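Local structure of ferrichrome ABC transporter substrate-binding protein (Staphylococcus pseudintermedius, 5FLY) at residues K139-D144 with V267-L272; Y111-Q116 with Y183-L188. The protein probably binds ferrichrome, an iron-carrying hydroxamate siderophore, outside the cell and hands it to an ABC transporter for import, as a class III solute-binding protein. One frame throughout, in Å; residues are numbered along the deposited sequence.

Contact 1: residues K139-D144 with V267-L272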
loop_
_atom_site.group_PDB
_atom_site.type_symbol
_atom_site.label_atom_id
_atom_site.label_comp_id
_atom_site.label_asym_id
_atom_site.label_seq_id
_atom_site.Cartn_x
_atom_site.Cartn_y
_atom_site.Cartn_z
ATOM N N LYS A 139 -7.468 15.951 -7.650
ATOM C CA LYS A 139 -7.846 16.578 -8.914
ATOM C C LYS A 139 -7.463 15.689 -10.108
ATOM O O LYS A 139 -8.245 15.517 -11.043
ATOM C CB LYS A 139 -7.189 17.954 -9.015
ATOM C CG LYS A 139 -7.567 18.750 -10.249
ATOM C CD LYS A 139 -6.896 20.128 -10.267
ATOM C CE LYS A 139 -7.467 21.062 -9.208
ATOM N NZ LYS A 139 -8.940 21.302 -9.380
ATOM N N GLN A 140 -6.272 15.097 -10.061
ATOM C CA GLN A 140 -5.816 14.226 -11.141
ATOM C C GLN A 140 -6.681 12.970 -11.229
ATOM O O GLN A 140 -7.141 12.592 -12.324
ATOM C CB GLN A 140 -4.348 13.844 -10.925
ATOM C CG GLN A 140 -3.823 12.808 -11.907
ATOM C CD GLN A 140 -3.756 13.345 -13.311
ATOM O OE1 GLN A 140 -3.099 14.358 -13.559
ATOM N NE2 GLN A 140 -4.451 12.695 -14.237
ATOM N N THR A 141 -6.901 12.311 -10.093
ATOM C CA THR A 141 -7.594 11.027 -10.108
ATOM C C THR A 141 -9.094 11.192 -10.346
ATOM O O THR A 141 -9.751 10.284 -10.866
ATOM C CB THR A 141 -7.352 10.217 -8.800
ATOM O OG1 THR A 141 -7.697 10.981 -7.636
ATOM C CG2 THR A 141 -5.893 9.779 -8.700
ATOM N N ALA A 142 -9.631 12.357 -10.012
ATOM C CA ALA A 142 -11.017 12.671 -10.358
ATOM C C ALA A 142 -11.185 12.654 -11.870
ATOM O O ALA A 142 -12.148 12.091 -12.385
ATOM C CB ALA A 142 -11.428 14.018 -9.788
ATOM N N GLN A 143 -10.231 13.244 -12.589
ATOM C CA GLN A 143 -10.291 13.233 -14.050
ATOM C C GLN A 143 -10.068 11.826 -14.586
ATOM O O GLN A 143 -10.787 11.374 -15.478
ATOM C CB GLN A 143 -9.280 14.207 -14.650
ATOM C CG GLN A 143 -9.384 14.359 -16.160
ATOM C CD GLN A 143 -10.756 14.830 -16.628
ATOM O OE1 GLN A 143 -11.275 15.846 -16.165
ATOM N NE2 GLN A 143 -11.349 14.080 -17.549
ATOM N N ASP A 144 -9.085 11.122 -14.031
ATOM C CA ASP A 144 -8.857 9.737 -14.418
ATOM C C ASP A 144 -10.122 8.885 -14.298
ATOM O O ASP A 144 -10.412 8.070 -15.178
ATOM C CB ASP A 144 -7.766 9.103 -13.558
ATOM C CG ASP A 144 -6.424 9.797 -13.678
ATOM O OD1 ASP A 144 -6.172 10.507 -14.679
ATOM O OD2 ASP A 144 -5.600 9.616 -12.751
ATOM N N VAL A 267 3.064 5.824 -9.789
ATOM C CA VAL A 267 3.371 4.793 -10.762
ATOM C C VAL A 267 2.149 3.927 -11.073
ATOM O O VAL A 267 1.842 3.660 -12.251
ATOM C CB VAL A 267 4.532 3.911 -10.256
ATOM C CG1 VAL A 267 4.773 2.724 -11.180
ATOM C CG2 VAL A 267 5.793 4.755 -10.154
ATOM N N ILE A 268 1.451 3.483 -10.036
ATOM C CA ILE A 268 0.342 2.554 -10.251
ATOM C C ILE A 268 -0.875 3.283 -10.837
ATOM O O ILE A 268 -1.649 2.689 -11.577
ATOM C CB ILE A 268 -0.068 1.802 -8.958
ATOM C CG1 ILE A 268 -0.519 2.754 -7.857
ATOM C CG2 ILE A 268 1.073 0.925 -8.471
ATOM C CD1 ILE A 268 -1.247 2.053 -6.707
ATOM N N ARG A 269 -1.035 4.566 -10.522
ATOM C CA ARG A 269 -2.117 5.354 -11.095
ATOM C C ARG A 269 -1.928 5.360 -12.597
ATOM O O ARG A 269 -2.853 5.095 -13.359
ATOM C CB ARG A 269 -2.127 6.788 -10.565
ATOM C CG ARG A 269 -3.250 7.647 -11.115
ATOM C CD ARG A 269 -2.980 9.151 -10.959
ATOM N NE ARG A 269 -1.753 9.565 -11.640
ATOM C CZ ARG A 269 -1.648 9.778 -12.950
ATOM N NH1 ARG A 269 -2.695 9.639 -13.742
ATOM N NH2 ARG A 269 -0.479 10.122 -13.471
ATOM N N LYS A 270 -0.703 5.650 -13.010
ATOM C CA LYS A 270 -0.395 5.776 -14.430
ATOM C C LYS A 270 -0.585 4.456 -15.153
ATOM O O LYS A 270 -1.202 4.398 -16.234
ATOM C CB LYS A 270 1.040 6.278 -14.612
ATOM C CG LYS A 270 1.352 6.822 -15.985
ATOM C CD LYS A 270 2.796 7.297 -16.077
ATOM C CE LYS A 270 3.078 8.503 -15.190
ATOM N NZ LYS A 270 4.498 8.952 -15.318
ATOM N N ASP A 271 -0.062 3.393 -14.554
ATOM C CA ASP A 271 -0.090 2.074 -15.180
ATOM C C ASP A 271 -1.522 1.560 -15.262
ATOM O O ASP A 271 -1.934 1.035 -16.288
ATOM C CB ASP A 271 0.777 1.088 -14.406
ATOM C CG ASP A 271 0.875 -0.268 -15.093
ATOM O OD1 ASP A 271 1.267 -0.302 -16.281
ATOM O OD2 ASP A 271 0.547 -1.296 -14.463
ATOM N N LEU A 272 -2.281 1.711 -14.181
ATOM C CA LEU A 272 -3.649 1.215 -14.151
ATOM C C LEU A 272 -4.514 1.964 -15.140
ATOM O O LEU A 272 -5.320 1.368 -15.838
ATOM C CB LEU A 272 -4.254 1.328 -12.754
ATOM C CG LEU A 272 -3.748 0.305 -11.752
ATOM C CD1 LEU A 272 -4.275 0.669 -10.377
ATOM C CD2 LEU A 272 -4.172 -1.101 -12.167
#
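Residues 139-144 and 267-272 are turns of two helices that run side by side in the same sense, their axes 16° apart and 11.8 Å at closest, with Thr141 and Arg269 nearest through their CA atoms (7.9 Å). The contact joins helix 127-152, the long helix of the class III fold, to helix 262-278 near the C terminus. Arg269 is the long side chain that spans most of the gap and touches all three partners. It leaves its helix stretched out and then bends at chi3 (59°), which swings the guanidinium alongside the facing helix. Arg269 NH1 donates to Asp144 OD2 over 3.1 Å, a salt bridge whose hydrogen bond is fairly straight; the nitrogen meets OD2 on the syn side, although well out of the carboxylate plane. CG of Gln140 lies over one face of the guanidinium, off-centre toward its rim; the two side chains cross at about a right angle, with amide and guanidinium planes 41° apart. Gln140 NE2 reaches along its own helix and donates to Asp144 OD1 over 2.8 Å, one turn away. Lower on the arginine, the methyl CG2 of Thr141 packs on Arg269 CD at 3.7 Å; its hydroxyl is bonded back to the carbonyl of Trp137, as suits a threonine in a helix.

Glutamine suits its place by pairing an aliphatic stem for the flat cation with an amide for the acid. Since Lys273 makes a second salt bridge to OD1, the buried Asp144 meets two cations and an amide, an environment that would be expected to favour its charged form and that ties the two helices together through one carboxylate.

Contact 2: residues Y111-Q116 with Y183-L188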
loop_
_atom_site.group_PDB
_atom_site.type_symbol
_atom_site.label_atom_id
_atom_site.label_comp_id
_atom_site.label_asym_id
_atom_site.label_seq_id
_atom_site.Cartn_x
_atom_site.Cartn_y
_atom_site.Cartn_z
ATOM N N TYR A 111 -5.595 3.710 9.478
ATOM C CA TYR A 111 -5.429 4.854 8.571
ATOM C C TYR A 111 -5.710 4.456 7.124
ATOM O O TYR A 111 -5.102 3.510 6.617
ATOM C CB TYR A 111 -4.001 5.419 8.637
ATOM C CG TYR A 111 -3.610 6.015 9.972
ATOM C CD1 TYR A 111 -3.114 5.225 11.000
ATOM C CD2 TYR A 111 -3.734 7.381 10.197
ATOM C CE1 TYR A 111 -2.760 5.786 12.219
ATOM C CE2 TYR A 111 -3.374 7.946 11.407
ATOM C CZ TYR A 111 -2.890 7.143 12.413
ATOM O OH TYR A 111 -2.520 7.724 13.617
ATOM N N ASN A 112 -6.602 5.178 6.447
ATOM C CA ASN A 112 -6.683 5.007 4.999
ATOM C C ASN A 112 -5.458 5.692 4.407
ATOM O O ASN A 112 -4.709 6.364 5.116
ATOM C CB ASN A 112 -8.006 5.530 4.407
ATOM C CG ASN A 112 -8.131 7.054 4.413
ATOM O OD1 ASN A 112 -7.203 7.789 4.087
ATOM N ND2 ASN A 112 -9.319 7.531 4.763
ATOM N N TYR A 113 -5.234 5.497 3.117
ATOM C CA TYR A 113 -3.959 5.856 2.514
ATOM C C TYR A 113 -3.683 7.355 2.508
ATOM O O TYR A 113 -2.530 7.764 2.544
ATOM C CB TYR A 113 -3.888 5.277 1.097
ATOM C CG TYR A 113 -4.663 5.996 0.021
ATOM C CD1 TYR A 113 -6.053 5.983 -0.015
ATOM C CD2 TYR A 113 -3.988 6.617 -1.009
ATOM C CE1 TYR A 113 -6.745 6.641 -1.023
ATOM C CE2 TYR A 113 -4.657 7.261 -2.013
ATOM C CZ TYR A 113 -6.034 7.263 -2.029
ATOM O OH TYR A 113 -6.665 7.919 -3.069
ATOM N N LEU A 114 -4.734 8.170 2.478
ATOM C CA LEU A 114 -4.565 9.622 2.536
ATOM C C LEU A 114 -4.297 10.088 3.975
ATOM O O LEU A 114 -3.384 10.883 4.214
ATOM C CB LEU A 114 -5.800 10.330 1.959
ATOM C CG LEU A 114 -6.086 10.029 0.480
ATOM C CD1 LEU A 114 -7.349 10.723 -0.012
ATOM C CD2 LEU A 114 -4.930 10.423 -0.403
ATOM N N GLU A 115 -5.080 9.581 4.923
ATOM C CA GLU A 115 -4.840 9.809 6.357
ATOM C C GLU A 115 -3.426 9.381 6.748
ATOM O O GLU A 115 -2.782 9.982 7.589
ATOM C CB GLU A 115 -5.864 9.029 7.196
ATOM C CG GLU A 115 -7.312 9.462 6.962
ATOM C CD GLU A 115 -8.326 8.564 7.665
ATOM O OE1 GLU A 115 -7.997 7.398 8.000
ATOM O OE2 GLU A 115 -9.466 9.036 7.888
ATOM N N GLN A 116 -2.958 8.305 6.136
ATOM C CA GLN A 116 -1.617 7.807 6.410
ATOM C C GLN A 116 -0.551 8.851 6.033
ATOM O O GLN A 116 0.364 9.127 6.796
ATOM C CB GLN A 116 -1.405 6.498 5.647
ATOM C CG GLN A 116 -0.043 5.842 5.794
ATOM C CD GLN A 116 0.032 4.588 4.967
ATOM O OE1 GLN A 116 -0.546 3.566 5.335
ATOM N NE2 GLN A 116 0.687 4.668 3.811
ATOM N N TYR A 183 -10.333 1.530 -6.035
ATOM C CA TYR A 183 -11.603 1.643 -5.315
ATOM C C TYR A 183 -11.865 3.024 -4.719
ATOM O O TYR A 183 -13.028 3.433 -4.594
ATOM C CB TYR A 183 -11.669 0.606 -4.199
ATOM C CG TYR A 183 -11.570 -0.813 -4.695
ATOM C CD1 TYR A 183 -12.537 -1.339 -5.543
ATOM C CD2 TYR A 183 -10.505 -1.621 -4.327
ATOM C CE1 TYR A 183 -12.459 -2.663 -5.998
ATOM C CE2 TYR A 183 -10.408 -2.931 -4.786
ATOM C CZ TYR A 183 -11.388 -3.438 -5.616
ATOM O OH TYR A 183 -11.291 -4.744 -6.057
ATOM N N GLN A 184 -10.810 3.726 -4.311
ATOM C CA GLN A 184 -10.985 5.033 -3.686
ATOM C C GLN A 184 -10.744 6.164 -4.680
ATOM O O GLN A 184 -11.641 6.982 -4.913
ATOM C CB GLN A 184 -10.067 5.186 -2.469
ATOM C CG GLN A 184 -10.307 4.116 -1.408
ATOM C CD GLN A 184 -9.459 4.305 -0.172
ATOM O OE1 GLN A 184 -9.472 5.374 0.455
ATOM N NE2 GLN A 184 -8.675 3.277 0.172
ATOM N N ALA A 185 -9.548 6.227 -5.256
ATOM C CA ALA A 185 -9.201 7.333 -6.159
ATOM C C ALA A 185 -10.035 7.306 -7.452
ATOM O O ALA A 185 -10.529 8.354 -7.884
ATOM C CB ALA A 185 -7.715 7.309 -6.493
ATOM N N PHE A 186 -10.173 6.133 -8.077
ATOM C CA PHE A 186 -10.937 6.015 -9.327
ATOM C C PHE A 186 -12.418 5.705 -9.069
ATOM O O PHE A 186 -13.246 5.825 -9.980
ATOM C CB PHE A 186 -10.388 4.913 -10.251
ATOM C CG PHE A 186 -9.020 5.178 -10.844
ATOM C CD1 PHE A 186 -8.424 6.425 -10.798
ATOM C CD2 PHE A 186 -8.330 4.132 -11.465
ATOM C CE1 PHE A 186 -7.150 6.620 -11.362
ATOM C CE2 PHE A 186 -7.071 4.331 -12.034
ATOM C CZ PHE A 186 -6.484 5.571 -11.974
ATOM N N GLY A 187 -12.752 5.259 -7.857
ATOM C CA GLY A 187 -14.146 5.051 -7.481
ATOM C C GLY A 187 -14.843 3.903 -8.182
ATOM O O GLY A 187 -16.067 3.913 -8.363
ATOM N N LEU A 188 -14.070 2.903 -8.583
ATOM C CA LEU A 188 -14.632 1.702 -9.192
ATOM C C LEU A 188 -15.256 0.806 -8.119
ATOM O O LEU A 188 -14.856 0.838 -6.959
ATOM C CB LEU A 188 -13.557 0.943 -9.965
ATOM C CG LEU A 188 -12.967 1.741 -11.126
ATOM C CD1 LEU A 188 -11.725 1.078 -11.649
ATOM C CD2 LEU A 188 -14.001 1.873 -12.252
#
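The amide of Gln184 stands perpendicular to the ring of Tyr113, their planes 90° apart, and turns its oxygen to the ring's edge. Gln184 OE1 lies near the ring plane, 3.4 Å from Tyr113 CE1 and almost as close to CD1, where the slightly positive ring hydrogens can face a carbonyl oxygen. The two side chains slide past each other in opposite directions, and the glutamine is extended beyond CG. In consequence the phenol end passes the glutamine and meets the next residue, with Tyr113 OH 3.6 Å from Ala185 CB, whose small methyl leaves room for it. Tyr113 holds this course with CG between its backbone N and carbonyl carbon (chi1 77°), and CG of Leu114 lies over one face of the ring.

Here the start of helix 113-124 meets the end region of helix 179-185 close to the ligand pocket, whose residues Thr34 and Tyr108 are touched by Gln116. Tyr113 follows the N-cap, Asn112. Asn112 OD1 accepts from Glu115 N at 2.9 Å, and Glu115 OE1 answers by accepting from Asn112 N at 3.0 Å, the reciprocal pair of a capping box. Asparagine suits the cap because its short side chain can fold back to the amides at the helix start.

No direct hydrogen bond joins the two segments. Tyr113 OH pairs with Trp137 NE1, and Gln184 NE2 donates to Lys173 O and to Asn174 OD1, which also accepts from Tyr113 N and so links both sides. Those bonds fix the amide's rotation and leave its oxygen toward the ring, making this a contact of weak C-H to oxygen electrostatics and packing.

Along the chain the segments alternate: 111-116, 139-144, 183-188, then 267-272. The two contacts thus cross along the chain; their centres are about 12 Å apart. Helices 113-124 and 127-152 follow one another, so each contact takes one segment from this consecutive pair. The contacts also touch directly, where Phe186 CE1 packs on Asp144 CB at 3.4 Å and Ala185 CB on Thr141 CB at 3.7 Å. Helix 127-152, the long helix that spans the two lobes in class III binding proteins, thus lies against both helix 179-185 and helix 262-278. The side chain of Tyr113 is about 8 Å from the bound polyether, placing contact 2 close to the ligand pocket, with contact 1 adjoining it.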